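Local coordinates for suppressor protein STP22 of temperature-sensitive alpha-factor receptor and arginine permease (Saccharomyces cerevisiae, PDB 3R3Q), which serves as the Vps23 subunit of the ESCRT complex I in endosomal protein sorting, its N-terminal UEV domain probably taking part in recruitment by ESCRT-0, at residues 128-133 against 145-150. The protein carries 1 engineered substitution. Residues are numbered along the deposited sequence; the frame is centred on the assembly and turned at random.
Sequences IALPIL and MVVQEL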
# COMPACT_ATOMS: atom_id res chain seq x y z
N ILE A 128 -0.84 3.62 -8.26
CA ILE A 128 -2.26 3.35 -8.22
C ILE A 128 -3.00 4.51 -7.58
O ILE A 128 -2.67 4.94 -6.47
CB ILE A 128 -2.54 2.06 -7.42
CG1 ILE A 128 -1.83 0.87 -8.06
CG2 ILE A 128 -4.04 1.82 -7.29
CD1 ILE A 128 -1.79 -0.34 -7.18
N ALA A 129 -3.98 5.04 -8.29
CA ALA A 129 -4.88 6.01 -7.70
C ALA A 129 -6.03 5.21 -7.11
O ALA A 129 -6.41 4.15 -7.63
CB ALA A 129 -5.37 6.98 -8.75
N LEU A 130 -6.56 5.68 -5.99
CA LEU A 130 -7.75 5.07 -5.41
C LEU A 130 -8.70 6.18 -5.04
O LEU A 130 -8.26 7.28 -4.68
CB LEU A 130 -7.39 4.30 -4.14
CG LEU A 130 -6.54 3.05 -4.33
CD1 LEU A 130 -6.35 2.36 -2.99
CD2 LEU A 130 -7.23 2.11 -5.29
N PRO A 131 -10.01 5.92 -5.11
CA PRO A 131 -10.98 6.93 -4.69
C PRO A 131 -10.72 7.44 -3.27
O PRO A 131 -10.92 8.62 -3.02
CB PRO A 131 -12.31 6.18 -4.78
CG PRO A 131 -12.08 5.18 -5.88
CD PRO A 131 -10.66 4.73 -5.69
N ILE A 132 -10.27 6.58 -2.37
CA ILE A 132 -10.05 7.03 -1.00
C ILE A 132 -8.98 8.13 -0.97
O ILE A 132 -9.01 9.00 -0.10
CB ILE A 132 -9.68 5.86 -0.07
CG1 ILE A 132 -9.73 6.29 1.40
CG2 ILE A 132 -8.30 5.31 -0.42
CD1 ILE A 132 -9.52 5.12 2.39
N LEU A 133 -8.05 8.11 -1.92
CA LEU A 133 -7.03 9.14 -1.99
C LEU A 133 -7.60 10.48 -2.49
O LEU A 133 -7.00 11.53 -2.26
CB LEU A 133 -5.86 8.69 -2.88
CG LEU A 133 -5.22 7.36 -2.49
CD1 LEU A 133 -4.09 7.01 -3.46
CD2 LEU A 133 -4.70 7.37 -1.05
N MET A 145 -7.29 1.09 5.79
CA MET A 145 -8.39 1.48 4.91
C MET A 145 -7.94 1.57 3.46
O MET A 145 -8.70 1.22 2.56
CB MET A 145 -9.00 2.80 5.37
CG MET A 145 -9.68 2.68 6.72
SD MET A 145 -10.32 4.28 7.24
CE MET A 145 -11.67 4.52 6.09
N VAL A 146 -6.71 2.04 3.23
CA VAL A 146 -6.20 2.16 1.88
C VAL A 146 -6.05 0.77 1.26
O VAL A 146 -6.45 0.54 0.11
CB VAL A 146 -4.87 2.94 1.82
CG1 VAL A 146 -4.33 2.94 0.41
CG2 VAL A 146 -5.07 4.39 2.29
N VAL A 147 -5.48 -0.17 2.01
CA VAL A 147 -5.31 -1.53 1.51
C VAL A 147 -6.66 -2.24 1.32
O VAL A 147 -6.85 -2.94 0.33
CB VAL A 147 -4.36 -2.33 2.39
CG1 VAL A 147 -4.32 -3.78 1.95
CG2 VAL A 147 -2.97 -1.69 2.34
N GLN A 148 -7.60 -2.05 2.24
CA GLN A 148 -8.93 -2.61 2.06
C GLN A 148 -9.59 -2.07 0.79
O GLN A 148 -10.22 -2.81 0.05
CB GLN A 148 -9.82 -2.31 3.28
CG GLN A 148 -9.37 -3.03 4.54
CD GLN A 148 -10.13 -2.60 5.78
OE1 GLN A 148 -10.50 -1.44 5.93
NE2 GLN A 148 -10.33 -3.55 6.70
N GLU A 149 -9.43 -0.78 0.53
CA GLU A 149 -10.02 -0.24 -0.69
C GLU A 149 -9.35 -0.84 -1.93
O GLU A 149 -10.02 -1.19 -2.90
CB GLU A 149 -9.96 1.27 -0.74
CG GLU A 149 -10.60 1.81 -2.02
CD GLU A 149 -11.07 3.22 -1.88
OE1 GLU A 149 -10.60 4.07 -2.65
OE2 GLU A 149 -11.89 3.48 -0.99
N LEU A 150 -8.03 -0.95 -1.89
CA LEU A 150 -7.28 -1.53 -3.00
C LEU A 150 -7.81 -2.92 -3.32
O LEU A 150 -8.04 -3.26 -4.49
CB LEU A 150 -5.79 -1.59 -2.66
CG LEU A 150 -4.87 -2.12 -3.75
CD1 LEU A 150 -5.03 -1.30 -5.02
CD2 LEU A 150 -3.43 -2.07 -3.26
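The backbones of 128-133 and of helix 143-152 approach most closely at I132 and V146, whose CA atoms are 6.8 Å apart, and at L130 and L150. In this UEV domain, a member of the UBC clan, the pairing illustrates how a helix can hold a preceding loop through one glutamate carboxylate and a set of aliphatic contacts. Residues 130-133 form a type I turn, closed by L133 N bonded to L130 O, and the I132 N-H is directed at the helix, where E149 takes it: CG lies anti to the backbone N (chi1 -179°) and the extended chain carries OE1 across to I132 N. At 2.5 Å between I132 N and E149 OE1 the bond is shorter than usual, and its exact length is doubtful. It is bent to 148° at the hydrogen and reaches OE1 on its syn side, 19° out of the carboxylate plane. With an alanine in place of E149, the I132 amide would probably lose this acceptor and the space beside P131 be left unfilled. L130, whose CB also lies against OE1, lays CD1 against the helix backbone, 3.6 Å from V146 O, and also touches V146 CG1 and L150 CB. L150 in turn crosses I128 at about a right angle, and both side chains pack on I100 of strand 99-102, joining loop, helix and sheet. Near the start of the helix, I132 extends its CG1 branch past E149 until CD1 rests 3.8 Å from M145 CB.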